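Local coordinates for protein pantothenate synthetase (Francisella tularensis subsp. tularensis, PDB 3N8H) that probably catalyses the ATP-dependent condensation of pantoate with beta-alanine to pantothenate, passing through a pantoyl-adenylate intermediate, at residues Lys45-Ser48 with Val52-Val55; Val59-Phe64 with Asn68-Tyr73. All coordinates share one frame; numbering follows the deposited sequence. Where two conformers were deposited one is given.

Contact 1: Lys45-Ser48 with Val52-Val55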
ATOM      1  N   LYS A  45      13.998  17.601  17.650  1.00 34.90           N
ATOM      2  CA  LYS A  45      14.322  16.244  18.021  1.00 35.69           C
ATOM      3  C   LYS A  45      15.075  15.522  16.893  1.00 39.11           C
ATOM      4  O   LYS A  45      16.131  14.918  17.125  1.00 42.86           O
ATOM      5  CB  LYS A  45      13.050  15.486  18.393  1.00 39.32           C
ATOM      6  CG  LYS A  45      13.307  14.110  18.977  1.00 40.96           C
ATOM      7  CD  LYS A  45      13.960  14.193  20.356  1.00 52.46           C
ATOM      8  CE  LYS A  45      14.282  12.795  20.892  1.00 62.26           C
ATOM      9  NZ  LYS A  45      15.326  12.805  21.965  1.00 66.06           N
ATOM     10  N   ALA A  46      14.523  15.565  15.679  1.00 30.21           N
ATOM     11  CA  ALA A  46      15.196  15.019  14.513  1.00 31.82           C
ATOM     12  C   ALA A  46      16.623  15.579  14.362  1.00 39.10           C
ATOM     13  O   ALA A  46      17.576  14.823  14.095  1.00 40.56           O
ATOM     14  CB  ALA A  46      14.376  15.255  13.248  1.00 28.91           C
ATOM     15  N   LYS A  47      16.793  16.881  14.574  1.00 33.64           N
ATOM     16  CA  LYS A  47      18.120  17.485  14.378  1.00 43.50           C
ATOM     17  C   LYS A  47      19.126  16.978  15.405  1.00 53.81           C
ATOM     18  O   LYS A  47      20.298  16.777  15.087  1.00 52.97           O
ATOM     19  CB  LYS A  47      18.071  19.020  14.402  1.00 42.87           C
ATOM     20  CG  LYS A  47      17.561  19.666  13.120  1.00 47.85           C
ATOM     21  CD  LYS A  47      18.617  19.669  11.996  1.00 50.11           C
ATOM     22  CE  LYS A  47      19.767  20.631  12.284  1.00 54.38           C
ATOM     23  NZ  LYS A  47      20.710  20.702  11.116  1.00 51.87           N
ATOM     24  N   SER A  48      18.663  16.758  16.634  1.00 44.76           N
ATOM     25  CA  SER A  48      19.547  16.295  17.696  1.00 46.19           C
ATOM     26  C   SER A  48      19.936  14.825  17.515  1.00 49.99           C
ATOM     27  O   SER A  48      20.793  14.326  18.244  1.00 51.21           O
ATOM     28  CB  SER A  48      18.864  16.440  19.045  1.00 44.58           C
ATOM     29  OG  SER A  48      17.873  15.437  19.185  1.00 46.68           O
ATOM     30  N   VAL A  52      21.172  14.298   8.673  1.00 51.16           N
ATOM     31  CA  VAL A  52      20.363  14.934   7.646  1.00 45.95           C
ATOM     32  C   VAL A  52      18.906  14.927   8.083  1.00 48.53           C
ATOM     33  O   VAL A  52      18.357  13.884   8.451  1.00 39.85           O
ATOM     34  CB  VAL A  52      20.489  14.211   6.306  1.00 46.20           C
ATOM     35  CG1 VAL A  52      19.732  14.953   5.212  1.00 35.10           C
ATOM     36  CG2 VAL A  52      21.955  14.034   5.940  1.00 49.40           C
ATOM     37  N   VAL A  53      18.287  16.100   8.066  1.00 40.04           N
ATOM     38  CA  VAL A  53      16.868  16.200   8.387  1.00 35.03           C
ATOM     39  C   VAL A  53      16.135  16.684   7.158  1.00 40.56           C
ATOM     40  O   VAL A  53      16.554  17.648   6.486  1.00 36.19           O
ATOM     41  CB  VAL A  53      16.586  17.140   9.605  1.00 46.80           C
ATOM     42  CG1 VAL A  53      15.061  17.289   9.865  1.00 28.77           C
ATOM     43  CG2 VAL A  53      17.271  16.606  10.841  1.00 45.68           C
ATOM     44  N   ILE A  54      15.061  15.965   6.867  1.00 37.39           N
ATOM     45  CA  ILE A  54      14.148  16.264   5.786  1.00 34.78           C
ATOM     46  C   ILE A  54      12.794  16.588   6.379  1.00 34.84           C
ATOM     47  O   ILE A  54      12.280  15.856   7.240  1.00 37.94           O
ATOM     48  CB  ILE A  54      13.942  15.026   4.881  1.00 43.39           C
ATOM     49  CG1 ILE A  54      15.260  14.588   4.245  1.00 41.58           C
ATOM     50  CG2 ILE A  54      12.855  15.282   3.836  1.00 32.20           C
ATOM     51  CD1 ILE A  54      15.148  13.251   3.496  1.00 41.71           C
ATOM     52  N   VAL A  55      12.199  17.672   5.914  1.00 34.90           N
ATOM     53  CA  VAL A  55      10.840  18.024   6.318  1.00 36.17           C
ATOM     54  C   VAL A  55       9.994  18.083   5.052  1.00 33.75           C
ATOM     55  O   VAL A  55      10.404  18.703   4.069  1.00 37.83           O
ATOM     56  CB  VAL A  55      10.816  19.388   7.048  1.00 37.77           C
ATOM     57  CG1 VAL A  55       9.381  19.907   7.221  1.00 34.84           C
ATOM     58  CG2 VAL A  55      11.541  19.290   8.406  1.00 34.89           C
TER
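Val-53 meets the last turn of helix 37-49 through its two methyl groups, and the apolar part of the contact is shared between Ala-46 and Lys-47. CG2 of Val-53 is the busier branch: it lies 4.0 Å from CB of Ala-46 and 3.5 Å from CD of Lys-47, while CG1 touches CB of Ala-46 alone. A beta-branched valine suits this strand position because it presents two methyls to the helix at once, and the single methyl of Ala-46 lets the helix lie close on the strand; the nearest CA pair is Lys-47 and Val-53, 6.3 Å apart. Lys-47 folds rather than extends: CG stands opposite the carbonyl carbon (chi1 -78°), the bend at chi2 (-77°) lays CD on CG2 of Val-53, and a further bend at chi3 (-70°) turns the chain on beyond CD.

NZ of Lys-47 hydrogen-bonds to the carbonyl O of Asp-88, so one residue offers an apolar shaft and a donor at its end. O of Ala-46 accepts from the side-chain ND2 of Asn-50, just past the helix.

The contact belongs to the beta-alpha-beta unit of strand 26-31, helix 37-49 and strand 52-57. Ala-46 also touches Val-29 of strand 26-31 and Tyr-148 of strand 146-150, and strand 52-57 runs parallel between 26-31 and 91-93.

Contact 2: Val59-Phe64 with Asn68-Tyr73. With PRO (proline), chain C.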
ATOM      1  N   VAL A  59      -0.084  19.318   1.704  1.00 32.92           N
ATOM      2  CA  VAL A  59      -1.463  19.231   2.120  1.00 35.50           C
ATOM      3  C   VAL A  59      -2.154  18.163   1.277  1.00 40.58           C
ATOM      4  O   VAL A  59      -2.597  18.403   0.145  1.00 37.36           O
ATOM      5  CB  VAL A  59      -2.218  20.573   1.974  1.00 34.05           C
ATOM      6  CG1 VAL A  59      -3.574  20.445   2.635  1.00 32.51           C
ATOM      7  CG2 VAL A  59      -1.434  21.751   2.623  1.00 27.17           C
ATOM      8  N   ASN A  60      -2.243  16.975   1.847  1.00 37.12           N
ATOM      9  CA  ASN A  60      -2.758  15.812   1.141  1.00 33.00           C
ATOM     10  C   ASN A  60      -4.280  15.806   0.992  1.00 35.88           C
ATOM     11  O   ASN A  60      -4.991  15.583   1.972  1.00 31.14           O
ATOM     12  CB  ASN A  60      -2.284  14.536   1.852  1.00 30.12           C
ATOM     13  CG  ASN A  60      -2.832  13.294   1.219  1.00 34.43           C
ATOM     14  OD1 ASN A  60      -2.897  13.197  -0.002  1.00 33.44           O
ATOM     15  ND2 ASN A  60      -3.242  12.332   2.042  1.00 36.36           N
ATOM     16  N   PRO A  61      -4.782  16.007  -0.244  1.00 39.75           N
ATOM     17  CA  PRO A  61      -6.232  16.108  -0.452  1.00 36.70           C
ATOM     18  C   PRO A  61      -6.978  14.823  -0.105  1.00 42.81           C
ATOM     19  O   PRO A  61      -8.147  14.882   0.259  1.00 39.51           O
ATOM     20  CB  PRO A  61      -6.381  16.342  -1.962  1.00 38.66           C
ATOM     21  CG  PRO A  61      -5.014  16.565  -2.493  1.00 47.11           C
ATOM     22  CD  PRO A  61      -4.018  16.100  -1.503  1.00 44.14           C
ATOM     23  N   THR A  62      -6.323  13.663  -0.217  0.77 36.15           N
ATOM     24  CA  THR A  62      -7.067  12.395  -0.114  0.77 29.20           C
ATOM     25  C   THR A  62      -7.465  12.103   1.320  0.77 26.22           C
ATOM     26  O   THR A  62      -8.283  11.224   1.587  0.77 35.72           O
ATOM     27  CB  THR A  62      -6.309  11.180  -0.685  0.77 32.04           C
ATOM     28  OG1 THR A  62      -5.136  10.915   0.108  0.77 33.14           O
ATOM     29  CG2 THR A  62      -5.937  11.413  -2.152  0.77 31.67           C
ATOM     30  N   GLN A  63      -6.884  12.847   2.250  1.00 31.95           N
ATOM     31  CA  GLN A  63      -7.201  12.621   3.648  1.00 30.61           C
ATOM     32  C   GLN A  63      -8.173  13.642   4.238  1.00 34.04           C
ATOM     33  O   GLN A  63      -8.547  13.547   5.415  1.00 31.82           O
ATOM     34  CB  GLN A  63      -5.923  12.524   4.476  1.00 32.23           C
ATOM     35  CG  GLN A  63      -5.176  13.823   4.724  1.00 29.89           C
ATOM     36  CD  GLN A  63      -3.893  13.560   5.481  1.00 36.93           C
ATOM     37  OE1 GLN A  63      -3.706  14.013   6.622  1.00 46.22           O
ATOM     38  NE2 GLN A  63      -3.003  12.799   4.862  1.00 30.41           N
ATOM     39  N   PHE A  64      -8.567  14.627   3.443  1.00 34.21           N
ATOM     40  CA  PHE A  64      -9.603  15.558   3.913  1.00 32.95           C
ATOM     41  C   PHE A  64     -10.934  14.961   3.562  1.00 36.79           C
ATOM     42  O   PHE A  64     -11.282  14.863   2.388  1.00 42.29           O
ATOM     43  CB  PHE A  64      -9.464  16.921   3.256  1.00 34.44           C
ATOM     44  CG  PHE A  64      -8.315  17.718   3.789  1.00 42.80           C
ATOM     45  CD1 PHE A  64      -8.535  18.780   4.675  1.00 36.68           C
ATOM     46  CD2 PHE A  64      -7.009  17.384   3.436  1.00 38.04           C
ATOM     47  CE1 PHE A  64      -7.468  19.506   5.184  1.00 37.01           C
ATOM     48  CE2 PHE A  64      -5.940  18.093   3.949  1.00 33.80           C
ATOM     49  CZ  PHE A  64      -6.165  19.159   4.825  1.00 39.78           C
ATOM     50  N   ASN A  68     -14.699  21.826   2.864  1.00 43.05           N
ATOM     51  CA  ASN A  68     -14.465  23.163   3.417  1.00 44.27           C
ATOM     52  C   ASN A  68     -13.182  23.190   4.238  1.00 42.12           C
ATOM     53  O   ASN A  68     -12.377  24.131   4.172  1.00 37.62           O
ATOM     54  CB  ASN A  68     -15.651  23.622   4.259  1.00 54.89           C
ATOM     55  CG  ASN A  68     -15.631  25.117   4.520  1.00 67.71           C
ATOM     56  OD1 ASN A  68     -15.631  25.930   3.582  1.00 65.41           O
ATOM     57  ND2 ASN A  68     -15.609  25.493   5.796  1.00 69.86           N
ATOM     58  N   ASP A  69     -12.991  22.139   5.013  1.00 40.03           N
ATOM     59  CA  ASP A  69     -11.748  21.982   5.751  1.00 36.98           C
ATOM     60  C   ASP A  69     -10.550  22.092   4.794  1.00 37.91           C
ATOM     61  O   ASP A  69      -9.592  22.827   5.063  1.00 38.10           O
ATOM     62  CB  ASP A  69     -11.737  20.643   6.484  1.00 36.02           C
ATOM     63  CG  ASP A  69     -10.501  20.465   7.348  1.00 41.53           C
ATOM     64  OD1 ASP A  69      -9.935  21.490   7.800  1.00 38.21           O
ATOM     65  OD2 ASP A  69     -10.089  19.305   7.552  1.00 40.60           O
ATOM     66  N   TYR A  70     -10.616  21.385   3.667  1.00 43.01           N
ATOM     67  CA  TYR A  70      -9.525  21.425   2.700  1.00 43.32           C
ATOM     68  C   TYR A  70      -9.347  22.823   2.124  1.00 42.49           C
ATOM     69  O   TYR A  70      -8.229  23.315   2.029  1.00 41.55           O
ATOM     70  CB  TYR A  70      -9.763  20.422   1.575  1.00 39.63           C
ATOM     71  CG  TYR A  70      -8.653  20.347   0.548  1.00 41.22           C
ATOM     72  CD1 TYR A  70      -7.420  19.764   0.855  1.00 41.67           C
ATOM     73  CD2 TYR A  70      -8.844  20.828  -0.747  1.00 38.66           C
ATOM     74  CE1 TYR A  70      -6.405  19.684  -0.096  1.00 42.34           C
ATOM     75  CE2 TYR A  70      -7.837  20.748  -1.706  1.00 43.39           C
ATOM     76  CZ  TYR A  70      -6.620  20.178  -1.377  1.00 49.54           C
ATOM     77  OH  TYR A  70      -5.623  20.100  -2.329  1.00 56.02           O
ATOM     78  N   GLN A  71     -10.453  23.454   1.734  1.00 41.99           N
ATOM     79  CA  GLN A  71     -10.399  24.774   1.115  1.00 42.06           C
ATOM     80  C   GLN A  71      -9.753  25.817   2.029  1.00 38.75           C
ATOM     81  O   GLN A  71      -8.960  26.642   1.584  1.00 41.87           O
ATOM     82  CB  GLN A  71     -11.799  25.245   0.733  1.00 53.87           C
ATOM     83  CG  GLN A  71     -12.560  24.333  -0.201  1.00 67.97           C
ATOM     84  CD  GLN A  71     -13.889  24.950  -0.612  1.00 82.09           C
ATOM     85  OE1 GLN A  71     -13.927  26.081  -1.101  1.00 88.87           O
ATOM     86  NE2 GLN A  71     -14.986  24.220  -0.404  1.00 80.64           N
ATOM     87  N   THR A  72     -10.096  25.771   3.310  1.00 32.09           N
ATOM     88  CA  THR A  72      -9.610  26.736   4.276  1.00 38.46           C
ATOM     89  C   THR A  72      -8.325  26.319   4.985  1.00 33.66           C
ATOM     90  O   THR A  72      -7.817  27.074   5.804  1.00 33.60           O
ATOM     91  CB  THR A  72     -10.680  26.991   5.365  1.00 46.31           C
ATOM     92  OG1 THR A  72     -11.007  25.748   6.011  1.00 46.31           O
ATOM     93  CG2 THR A  72     -11.952  27.616   4.754  1.00 38.72           C
ATOM     94  N   TYR A  73      -7.803  25.125   4.705  1.00 31.60           N
ATOM     95  CA  TYR A  73      -6.644  24.666   5.469  1.00 30.03           C
ATOM     96  C   TYR A  73      -5.512  25.698   5.390  1.00 33.03           C
ATOM     97  O   TYR A  73      -5.244  26.249   4.322  1.00 34.75           O
ATOM     98  CB  TYR A  73      -6.146  23.301   4.984  1.00 33.65           C
ATOM     99  CG  TYR A  73      -5.202  22.707   6.006  1.00 39.19           C
ATOM    100  CD1 TYR A  73      -5.697  22.098   7.152  1.00 35.94           C
ATOM    101  CD2 TYR A  73      -3.819  22.822   5.861  1.00 36.39           C
ATOM    102  CE1 TYR A  73      -4.844  21.569   8.111  1.00 35.19           C
ATOM    103  CE2 TYR A  73      -2.953  22.296   6.814  1.00 36.48           C
ATOM    104  CZ  TYR A  73      -3.469  21.673   7.941  1.00 30.31           C
ATOM    105  OH  TYR A  73      -2.614  21.146   8.892  1.00 34.58           O
TER
HETATM  106  N   PRO C 271      -3.304  16.406  10.713  1.00 51.27           N
HETATM  107  CA  PRO C 271      -3.772  15.577   9.606  1.00 45.52           C
HETATM  108  C   PRO C 271      -5.114  16.095   9.085  1.00 41.94           C
HETATM  109  O   PRO C 271      -5.706  16.982   9.713  1.00 37.97           O
HETATM  110  CB  PRO C 271      -3.942  14.204  10.257  1.00 46.90           C
HETATM  111  CG  PRO C 271      -2.915  14.189  11.340  1.00 56.84           C
HETATM  112  CD  PRO C 271      -2.832  15.603  11.855  1.00 48.68           C
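Phe-64 and Tyr-70 are brought together by different first torsions: CG of Phe-64 stands opposite its own carbonyl carbon (chi1 -74°), whereas CG of Tyr-70 is trans to its backbone N (chi1 -178°). The edge of Tyr-70 then meets one face of Phe-64 in an edge-to-face pair, centroids 5.1 Å apart and planes at 71°, with CD1 of Tyr-70 3.5 Å from CD2 of Phe-64. Phe-64 in turn directs its own edge at the face of Tyr-73 in an offset edge-to-face pair, its CE1 3.7 Å from CD1 of Tyr-73. The three rings thus form an aromatic cluster in which Phe-64 is the middle ring.

Aliphatic groups fill in around it. CG1 of Val-59 lies 4.0 Å from both CE1 of Tyr-70 and CD2 of Tyr-73, one methyl of the branched valine touching both tyrosines. Pro-61 runs alongside Tyr-70, its CG 3.6 Å from the phenol OH; its rigid ring suits the 3-10 turn of 61-63.

OD2 of Asp-69 approaches CD1 of Phe-64 at 3.3 Å, yet its stronger partner is Arg-190, by a salt bridge. Since Arg-190 also hydrogen-bonds the bound proline, the carboxylate is a second-shell group that probably positions this arginine beside the ligand pocket.

Contact 1 closes before contact 2 opens, and strand 52-57 leads from one toward the other: it supplies one side of contact 1, and the loop that follows it supplies residues 59-64 of contact 2, before helix 67-72. Their centres lie 26 Å apart, and the two do not touch apart from adjoining in sequence. Contact 1 joins a helix to the six-stranded parallel sheet, and the side chain of Ala-46 is about 11 Å from the bound AMP. Contact 2 lies nearer the ligands: the side chain of Tyr-73 is about 4 Å from AMP, and Gln-63 belongs to the pocket occupied by proline. The chain thus passes from the sheet to a loop and short helix bordering the active site.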